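Side-chain contacts in transcriptional regulator, LysR family (Vibrio cholerae, PDB 3SZP), which activates virulence genes of Vibrio cholerae, probably by binding promoter DNA through a winged helix-turn-helix domain of the LysR type: residues L6-F9 / R10-E14; T25-P28 / V29-T33; Q37-E40 / D41-L45. One frame throughout, in Å; residues are numbered along the deposited sequence.

Contact 1 of 3, residues L6-F9 / R10-E14; sequences LNLF and RLVVE
Asn-7 OD1 is held by two nitrogens of Arg-10, one helical turn further on: it lies 2.8 Å from Arg-10 NH2 and 3.0 Å from Arg-10 NE. The guanidinium approaches side-on, with the oxygen within 1° of its plane, and the two flat groups are nearly coplanar. The NH2 bond reaches OD1 in the carbonyl plane, on a lone pair, whereas NE comes in tilted from that plane. In both residues CG stands anti to the backbone nitrogen, and the two side chains run alongside each other; a bend at chi3 of Arg-10 (69°) then turns the guanidinium back toward the amide. Two donors on one acceptor should hold the guanidinium against rotation. Leu-11 CD2 lies over one of its faces, near the rim, and Arg-10 NH1 forms a salt bridge with Glu-14 OE2 (3.1 Å), the hydrogen bond within it being weak. Ser-69, Leu-72 and Glu-73 of helix 59-83 also touch Arg-10.

Elsewhere round the helix the contact is apolar. Val-13 CG2 sits over one face of the Phe-9 ring, 4.2 Å from its centroid, in a CH-pi contact. The methyl is offset toward the rim, with Val-13 CG2 3.8 Å from Phe-9 CE1. More loosely, Leu-8 CG meets Val-12 CG2 at 4.4 Å. Regular helical bonds run beneath these side chains, including Val-12 N to Leu-8 O at 2.9 Å.

Phe-9 packs on Ile-36 and Leu-39 of helix 29-43, Leu-8 and Val-12 on Thr-21 of helix 18-25, and Val-13 on Leu-57 of strand 54-57. Helix 3-15 is the first helix of the winged helix-turn-helix domain of LysR-type regulators, its apolar side built into the core and Arg-10 set against the long helix 59-83.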
ATOM      1  N   LEU A   6      25.160  -2.301   4.377  1.00 29.00           N
ATOM      2  CA  LEU A   6      24.721  -2.019   5.744  1.00 30.14           C
ATOM      3  C   LEU A   6      24.562  -0.512   5.916  1.00 30.73           C
ATOM      4  O   LEU A   6      23.572  -0.039   6.471  1.00 31.60           O
ATOM      5  CB  LEU A   6      25.742  -2.558   6.752  1.00 31.71           C
ATOM      6  CG  LEU A   6      25.399  -2.341   8.224  1.00 34.34           C
ATOM      7  CD1 LEU A   6      24.069  -3.027   8.580  1.00 34.91           C
ATOM      8  CD2 LEU A   6      26.513  -2.859   9.123  1.00 36.16           C
ATOM      9  N   ASN A   7      25.544   0.239   5.428  1.00 30.48           N
ATOM     10  CA  ASN A   7      25.465   1.694   5.464  1.00 31.39           C
ATOM     11  C   ASN A   7      24.309   2.215   4.652  1.00 31.17           C
ATOM     12  O   ASN A   7      23.667   3.189   5.042  1.00 32.68           O
ATOM     13  CB  ASN A   7      26.738   2.343   4.923  1.00 30.82           C
ATOM     14  CG  ASN A   7      26.793   3.826   5.226  1.00 32.18           C
ATOM     15  OD1 ASN A   7      26.506   4.246   6.348  1.00 33.83           O
ATOM     16  ND2 ASN A   7      27.153   4.629   4.231  1.00 31.92           N
ATOM     17  N   LEU A   8      24.069   1.579   3.508  1.00 24.46           N
ATOM     18  CA  LEU A   8      22.980   1.986   2.624  1.00 25.03           C
ATOM     19  C   LEU A   8      21.652   1.732   3.327  1.00 25.55           C
ATOM     20  O   LEU A   8      20.723   2.526   3.227  1.00 27.13           O
ATOM     21  CB  LEU A   8      23.009   1.223   1.295  1.00 24.70           C
ATOM     22  CG  LEU A   8      21.771   1.538   0.421  1.00 26.41           C
ATOM     23  CD1 LEU A   8      21.761   3.028   0.062  1.00 27.98           C
ATOM     24  CD2 LEU A   8      21.712   0.690  -0.854  1.00 27.38           C
ATOM     25  N   PHE A   9      21.583   0.614   4.043  1.00 25.42           N
ATOM     26  CA  PHE A   9      20.405   0.274   4.836  1.00 25.97           C
ATOM     27  C   PHE A   9      20.149   1.366   5.863  1.00 28.20           C
ATOM     28  O   PHE A   9      19.032   1.856   5.988  1.00 29.57           O
ATOM     29  CB  PHE A   9      20.611  -1.079   5.519  1.00 25.27           C
ATOM     30  CG  PHE A   9      19.761  -1.287   6.747  1.00 26.52           C
ATOM     31  CD1 PHE A   9      18.390  -1.527   6.639  1.00 26.46           C
ATOM     32  CD2 PHE A   9      20.337  -1.271   8.011  1.00 28.34           C
ATOM     33  CE1 PHE A   9      17.612  -1.743   7.776  1.00 27.57           C
ATOM     34  CE2 PHE A   9      19.560  -1.505   9.154  1.00 29.88           C
ATOM     35  CZ  PHE A   9      18.196  -1.727   9.034  1.00 29.13           C
ATOM     36  N   ARG A  10      21.192   1.767   6.579  1.00 31.18           N
ATOM     37  CA  ARG A  10      21.069   2.880   7.508  1.00 33.85           C
ATOM     38  C   ARG A  10      20.489   4.136   6.843  1.00 34.96           C
ATOM     39  O   ARG A  10      19.617   4.792   7.415  1.00 36.81           O
ATOM     40  CB  ARG A  10      22.423   3.206   8.136  1.00 34.70           C
ATOM     41  CG  ARG A  10      22.410   4.466   9.002  1.00 37.00           C
ATOM     42  CD  ARG A  10      23.799   4.810   9.527  1.00 37.75           C
ATOM     43  NE  ARG A  10      24.714   5.260   8.477  1.00 36.09           N
ATOM     44  CZ  ARG A  10      24.990   6.539   8.212  1.00 36.43           C
ATOM     45  NH1 ARG A  10      24.403   7.513   8.899  1.00 38.07           N
ATOM     46  NH2 ARG A  10      25.846   6.851   7.244  1.00 34.94           N
ATOM     47  N   LEU A  11      20.968   4.469   5.642  1.00 31.26           N
ATOM     48  CA  LEU A  11      20.538   5.690   4.960  1.00 32.85           C
ATOM     49  C   LEU A  11      19.081   5.586   4.532  1.00 34.21           C
ATOM     50  O   LEU A  11      18.339   6.573   4.543  1.00 36.47           O
ATOM     51  CB  LEU A  11      21.407   5.981   3.729  1.00 31.67           C
ATOM     52  CG  LEU A  11      22.891   6.306   3.894  1.00 30.68           C
ATOM     53  CD1 LEU A  11      23.513   6.638   2.532  1.00 29.80           C
ATOM     54  CD2 LEU A  11      23.106   7.451   4.869  1.00 32.27           C
ATOM     55  N   VAL A  12      18.686   4.385   4.120  1.00 26.84           N
ATOM     56  CA  VAL A  12      17.305   4.146   3.736  1.00 27.76           C
ATOM     57  C   VAL A  12      16.377   4.416   4.921  1.00 29.10           C
ATOM     58  O   VAL A  12      15.339   5.044   4.768  1.00 31.21           O
ATOM     59  CB  VAL A  12      17.116   2.714   3.215  1.00 25.30           C
ATOM     60  CG1 VAL A  12      15.644   2.324   3.239  1.00 25.67           C
ATOM     61  CG2 VAL A  12      17.720   2.572   1.793  1.00 25.24           C
ATOM     62  N   VAL A  13      16.770   3.951   6.101  1.00 32.17           N
ATOM     63  CA  VAL A  13      15.965   4.158   7.299  1.00 33.22           C
ATOM     64  C   VAL A  13      15.867   5.641   7.629  1.00 35.78           C
ATOM     65  O   VAL A  13      14.798   6.139   7.952  1.00 37.21           O
ATOM     66  CB  VAL A  13      16.549   3.399   8.523  1.00 32.33           C
ATOM     67  CG1 VAL A  13      15.746   3.705   9.777  1.00 33.37           C
ATOM     68  CG2 VAL A  13      16.571   1.911   8.261  1.00 29.97           C
ATOM     69  N   GLU A  14      16.987   6.348   7.529  1.00 53.88           N
ATOM     70  CA  GLU A  14      17.006   7.774   7.826  1.00 55.29           C
ATOM     71  C   GLU A  14      16.130   8.595   6.885  1.00 57.18           C
ATOM     72  O   GLU A  14      15.432   9.512   7.316  1.00 58.66           O
ATOM     73  CB  GLU A  14      18.434   8.296   7.805  1.00 54.35           C
ATOM     74  CG  GLU A  14      19.250   7.791   8.967  1.00 53.59           C
ATOM     75  CD  GLU A  14      20.701   8.193   8.866  1.00 52.99           C
ATOM     76  OE1 GLU A  14      21.069   8.881   7.873  1.00 52.73           O
ATOM     77  OE2 GLU A  14      21.475   7.818   9.785  1.00 52.99           O
TER

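Contact 2 of 3, residues T25-P28 / V29-T33; sequences TMIP and VATIT
A proline, Pro-28, stands at the N-cap position of helix 29-43 and joins the helix through its backbone: its O accepts from Ile-32 N at 3.0 Å, with an N-H...O angle of 165°. Ile-27, just before it, makes the apolar part of the contact. Its CG2 methyl lies 3.7 Å from Ile-32 CG1 and equally far, 3.7 Å, from Thr-31 CG2, and the Ile-27 side chain crosses both others at about a right angle. With CG1 of Ile-27 beside its backbone nitrogen (chi1 -53°), the CG2 branch is the one turned to the helix.

Earlier in the chain, at the end of helix 18-25, Thr-25 OG1 accepts from Ile-27 N at 3.0 Å, an ST turn. Within the first turn of the next helix, Val-29 O accepts from Thr-33 N at 2.8 Å and from Thr-33 OG1, which comes from above the carbonyl plane. Ile-32 also packs on Leu-8 and Val-12 of helix 3-15.

This is the turn of the helix-turn-helix. Backbone bonds and methyl packing, with no charged pair between the segments, probably fix the direction in which the following helix, the recognition helix of this family, leaves the turn.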
ATOM      1  N   THR A  25      21.502  10.022  -2.943  1.00 37.22           N
ATOM      2  CA  THR A  25      22.723   9.282  -3.263  1.00 35.39           C
ATOM      3  C   THR A  25      22.984   9.116  -4.764  1.00 35.50           C
ATOM      4  O   THR A  25      24.074   8.687  -5.162  1.00 34.35           O
ATOM      5  CB  THR A  25      22.636   7.852  -2.719  1.00 34.52           C
ATOM      6  OG1 THR A  25      21.564   7.174  -3.388  1.00 35.90           O
ATOM      7  CG2 THR A  25      22.391   7.846  -1.201  1.00 34.17           C
ATOM      8  N   MET A  26      21.987   9.423  -5.591  1.00 36.57           N
ATOM      9  CA  MET A  26      22.055   9.122  -7.022  1.00 36.60           C
ATOM     10  C   MET A  26      22.235   7.623  -7.307  1.00 36.13           C
ATOM     11  O   MET A  26      22.802   7.233  -8.336  1.00 35.59           O
ATOM     12  CB  MET A  26      23.138   9.949  -7.731  1.00 35.70           C
ATOM     13  CG  MET A  26      22.993  11.465  -7.598  1.00 36.08           C
ATOM     14  SD  MET A  26      23.969  12.386  -8.845  1.00 35.35           S
ATOM     15  CE  MET A  26      24.078  14.005  -8.040  1.00 35.48           C
ATOM     16  N   ILE A  27      21.756   6.783  -6.390  1.00 35.62           N
ATOM     17  CA  ILE A  27      21.681   5.345  -6.653  1.00 35.37           C
ATOM     18  C   ILE A  27      20.269   5.019  -7.111  1.00 36.96           C
ATOM     19  O   ILE A  27      19.323   5.301  -6.386  1.00 38.09           O
ATOM     20  CB  ILE A  27      21.980   4.495  -5.391  1.00 34.18           C
ATOM     21  CG1 ILE A  27      23.317   4.914  -4.756  1.00 32.40           C
ATOM     22  CG2 ILE A  27      22.005   3.035  -5.771  1.00 33.88           C
ATOM     23  CD1 ILE A  27      23.716   4.125  -3.477  1.00 30.63           C
ATOM     24  N   PRO A  28      20.115   4.432  -8.315  1.00 30.39           N
ATOM     25  CA  PRO A  28      18.754   4.083  -8.758  1.00 31.41           C
ATOM     26  C   PRO A  28      18.061   3.194  -7.739  1.00 31.89           C
ATOM     27  O   PRO A  28      18.713   2.383  -7.062  1.00 31.14           O
ATOM     28  CB  PRO A  28      18.985   3.301 -10.060  1.00 30.66           C
ATOM     29  CG  PRO A  28      20.319   3.816 -10.556  1.00 29.60           C
ATOM     30  CD  PRO A  28      21.132   4.062  -9.310  1.00 29.22           C
ATOM     31  N   VAL A  29      16.746   3.352  -7.643  1.00 33.69           N
ATOM     32  CA  VAL A  29      15.938   2.521  -6.762  1.00 33.87           C
ATOM     33  C   VAL A  29      16.208   1.037  -6.998  1.00 33.14           C
ATOM     34  O   VAL A  29      16.414   0.294  -6.053  1.00 32.83           O
ATOM     35  CB  VAL A  29      14.438   2.840  -6.906  1.00 34.40           C
ATOM     36  CG1 VAL A  29      13.586   1.777  -6.215  1.00 33.70           C
ATOM     37  CG2 VAL A  29      14.154   4.238  -6.343  1.00 35.34           C
ATOM     38  N   ALA A  30      16.226   0.612  -8.256  1.00 32.14           N
ATOM     39  CA  ALA A  30      16.416  -0.812  -8.553  1.00 31.56           C
ATOM     40  C   ALA A  30      17.720  -1.331  -7.953  1.00 30.74           C
ATOM     41  O   ALA A  30      17.784  -2.449  -7.442  1.00 30.45           O
ATOM     42  CB  ALA A  30      16.367  -1.070 -10.066  1.00 31.12           C
ATOM     43  N   THR A  31      18.767  -0.514  -8.020  1.00 36.49           N
ATOM     44  CA  THR A  31      20.053  -0.900  -7.449  1.00 35.33           C
ATOM     45  C   THR A  31      20.025  -0.899  -5.907  1.00 35.14           C
ATOM     46  O   THR A  31      20.615  -1.768  -5.265  1.00 34.05           O
ATOM     47  CB  THR A  31      21.199  -0.008  -8.000  1.00 34.60           C
ATOM     48  OG1 THR A  31      21.320  -0.224  -9.417  1.00 34.28           O
ATOM     49  CG2 THR A  31      22.527  -0.323  -7.316  1.00 33.26           C
ATOM     50  N   ILE A  32      19.328   0.075  -5.322  1.00 30.95           N
ATOM     51  CA  ILE A  32      19.103   0.092  -3.881  1.00 30.50           C
ATOM     52  C   ILE A  32      18.373  -1.172  -3.429  1.00 31.03           C
ATOM     53  O   ILE A  32      18.739  -1.783  -2.424  1.00 29.10           O
ATOM     54  CB  ILE A  32      18.271   1.309  -3.413  1.00 31.91           C
ATOM     55  CG1 ILE A  32      19.036   2.613  -3.639  1.00 31.35           C
ATOM     56  CG2 ILE A  32      17.872   1.146  -1.918  1.00 29.98           C
ATOM     57  CD1 ILE A  32      18.274   3.866  -3.152  1.00 32.90           C
ATOM     58  N   THR A  33      17.334  -1.547  -4.165  1.00 36.09           N
ATOM     59  CA  THR A  33      16.569  -2.732  -3.843  1.00 36.12           C
ATOM     60  C   THR A  33      17.445  -3.969  -3.894  1.00 35.57           C
ATOM     61  O   THR A  33      17.354  -4.850  -3.039  1.00 35.43           O
ATOM     62  CB  THR A  33      15.428  -2.927  -4.841  1.00 36.40           C
ATOM     63  OG1 THR A  33      14.485  -1.863  -4.686  1.00 36.09           O
ATOM     64  CG2 THR A  33      14.718  -4.257  -4.576  1.00 36.19           C
TER

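Contact 3 of 3, residues Q37-E40 / D41-L45; sequences QALE and DSLNL
Helix 29-43 ends in a Schellman motif, in which Leu-45 N reaches back to Glu-40 O (3.1 Å, N-H...O angle 155°) and Asn-44, with positive phi, turns the chain. The inner bond of the motif, Asn-44 N to Asp-41 O, is weak. As the chain reverses, the Leu-45 carbonyl comes up against the aliphatic part of Glu-40, with Leu-45 O 3.1 Å from Glu-40 CB.

One turn back, Leu-39 O draws in both Leu-43 N at 3.1 Å and the hydroxyl Ser-42 OG at 2.9 Å. Ser-42 OG is placed between its own backbone nitrogen and carbonyl carbon (chi1 84°), from where it points back along the helix. On the buried side, Leu-39 CD1 packs on Leu-43 CD1 at 3.9 Å, and Leu-43 and Leu-45 both rest on Phe-64 of helix 59-83.

The carboxylate of Glu-40 finds its partners further along the chain: Glu-40 OE2 accepts from the backbone nitrogens of Leu-47 and Leu-48. Glu-40 O is taken up by the returning chain and Leu-39 O by a helical N-H and a serine hydroxyl, while a buried acid, probably stabilised as an anion by two N-H groups, ties the helix to the start of the wing hairpin.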
ATOM      1  N   GLN A  37      18.569  -6.404  -0.739  1.00 34.17           N
ATOM      2  CA  GLN A  37      18.374  -7.838  -0.864  1.00 35.07           C
ATOM      3  C   GLN A  37      19.663  -8.592  -0.582  1.00 33.28           C
ATOM      4  O   GLN A  37      19.656  -9.593   0.137  1.00 33.02           O
ATOM      5  CB  GLN A  37      17.894  -8.218  -2.259  1.00 36.58           C
ATOM      6  CG  GLN A  37      17.690  -9.726  -2.409  1.00 36.66           C
ATOM      7  CD  GLN A  37      16.509 -10.234  -1.587  1.00 38.31           C
ATOM      8  OE1 GLN A  37      16.677 -10.841  -0.525  1.00 37.50           O
ATOM      9  NE2 GLN A  37      15.301  -9.975  -2.078  1.00 39.93           N
ATOM     10  N   ALA A  38      20.763  -8.110  -1.156  1.00 31.08           N
ATOM     11  CA  ALA A  38      22.047  -8.762  -0.990  1.00 29.99           C
ATOM     12  C   ALA A  38      22.436  -8.728   0.478  1.00 28.54           C
ATOM     13  O   ALA A  38      22.936  -9.710   0.997  1.00 28.35           O
ATOM     14  CB  ALA A  38      23.128  -8.084  -1.845  1.00 29.34           C
ATOM     15  N   LEU A  39      22.222  -7.592   1.139  1.00 28.58           N
ATOM     16  CA  LEU A  39      22.517  -7.497   2.566  1.00 27.46           C
ATOM     17  C   LEU A  39      21.733  -8.574   3.354  1.00 28.28           C
ATOM     18  O   LEU A  39      22.312  -9.345   4.115  1.00 28.62           O
ATOM     19  CB  LEU A  39      22.187  -6.098   3.082  1.00 26.19           C
ATOM     20  CG  LEU A  39      22.275  -5.861   4.595  1.00 25.84           C
ATOM     21  CD1 LEU A  39      23.680  -6.154   5.100  1.00 26.45           C
ATOM     22  CD2 LEU A  39      21.858  -4.421   4.947  1.00 25.14           C
ATOM     23  N   GLU A  40      20.424  -8.629   3.131  1.00 26.73           N
ATOM     24  CA  GLU A  40      19.554  -9.603   3.785  1.00 27.66           C
ATOM     25  C   GLU A  40      19.983 -11.047   3.510  1.00 28.57           C
ATOM     26  O   GLU A  40      20.040 -11.854   4.433  1.00 28.53           O
ATOM     27  CB  GLU A  40      18.081  -9.363   3.399  1.00 28.84           C
ATOM     28  CG  GLU A  40      17.566  -8.008   3.883  1.00 27.11           C
ATOM     29  CD  GLU A  40      16.087  -7.780   3.598  1.00 27.73           C
ATOM     30  OE1 GLU A  40      15.557  -8.399   2.658  1.00 29.79           O
ATOM     31  OE2 GLU A  40      15.445  -6.996   4.336  1.00 26.45           O
ATOM     32  N   ASP A  41      20.291 -11.351   2.250  1.00 31.88           N
ATOM     33  CA  ASP A  41      20.824 -12.656   1.847  1.00 31.41           C
ATOM     34  C   ASP A  41      22.122 -12.994   2.573  1.00 30.49           C
ATOM     35  O   ASP A  41      22.343 -14.151   2.941  1.00 30.26           O
ATOM     36  CB  ASP A  41      21.065 -12.722   0.325  1.00 31.39           C
ATOM     37  CG  ASP A  41      19.773 -12.853  -0.478  1.00 32.69           C
ATOM     38  OD1 ASP A  41      18.735 -13.231   0.099  1.00 33.80           O
ATOM     39  OD2 ASP A  41      19.793 -12.581  -1.692  1.00 32.78           O
ATOM     40  N   SER A  42      22.979 -12.000   2.807  1.00 32.52           N
ATOM     41  CA  SER A  42      24.237 -12.292   3.504  1.00 32.80           C
ATOM     42  C   SER A  42      24.033 -12.553   4.997  1.00 33.54           C
ATOM     43  O   SER A  42      24.810 -13.281   5.606  1.00 34.77           O
ATOM     44  CB  SER A  42      25.277 -11.192   3.291  1.00 32.61           C
ATOM     45  OG  SER A  42      25.089 -10.128   4.205  1.00 32.40           O
ATOM     46  N   LEU A  43      22.996 -11.954   5.585  1.00 28.33           N
ATOM     47  CA  LEU A  43      22.699 -12.142   7.011  1.00 29.03           C
ATOM     48  C   LEU A  43      21.695 -13.265   7.230  1.00 28.64           C
ATOM     49  O   LEU A  43      21.466 -13.689   8.361  1.00 28.84           O
ATOM     50  CB  LEU A  43      22.114 -10.854   7.602  1.00 28.75           C
ATOM     51  CG  LEU A  43      22.950  -9.578   7.447  1.00 28.74           C
ATOM     52  CD1 LEU A  43      22.159  -8.364   7.882  1.00 28.03           C
ATOM     53  CD2 LEU A  43      24.233  -9.686   8.258  1.00 31.33           C
ATOM     54  N   ASN A  44      21.071 -13.718   6.146  1.00 27.39           N
ATOM     55  CA  ASN A  44      19.906 -14.585   6.246  1.00 27.39           C
ATOM     56  C   ASN A  44      18.886 -13.996   7.192  1.00 27.72           C
ATOM     57  O   ASN A  44      18.335 -14.693   8.022  1.00 27.68           O
ATOM     58  CB  ASN A  44      20.320 -15.974   6.713  1.00 26.84           C
ATOM     59  CG  ASN A  44      21.096 -16.715   5.656  1.00 26.49           C
ATOM     60  OD1 ASN A  44      20.761 -16.656   4.472  1.00 26.58           O
ATOM     61  ND2 ASN A  44      22.147 -17.409   6.069  1.00 26.50           N
ATOM     62  N   LEU A  45      18.669 -12.693   7.073  1.00 25.72           N
ATOM     63  CA  LEU A  45      17.723 -11.978   7.919  1.00 25.64           C
ATOM     64  C   LEU A  45      16.977 -10.931   7.122  1.00 25.65           C
ATOM     65  O   LEU A  45      17.587 -10.151   6.398  1.00 25.02           O
ATOM     66  CB  LEU A  45      18.437 -11.284   9.075  1.00 25.16           C
ATOM     67  CG  LEU A  45      18.876 -12.153  10.247  1.00 25.38           C
ATOM     68  CD1 LEU A  45      19.723 -11.323  11.210  1.00 26.17           C
ATOM     69  CD2 LEU A  45      17.681 -12.749  10.957  1.00 25.16           C
TER

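All three contacts are local to the helix-turn-helix region, and contact 1 meets both others through apolar packing. Contact 1, the most buried, packs on contact 2, where Val-12 CG2 and Ile-32 CG2 are 4.0 Å apart, and on contact 3, where Phe-9 CB and Leu-39 CD2 are 3.6 Å apart. Contacts 2 and 3 use the start and the end of helix 29-43 and, about 17 Å apart between centres, are linked only by that helix. Both are partly buried. The guanidinium pairing belongs to contact 1, methyl packing and a turn to contact 2, and C-terminal capping by a Schellman motif to contact 3. Contacts 1 and 3 touch the second subunit, contact 2 the third.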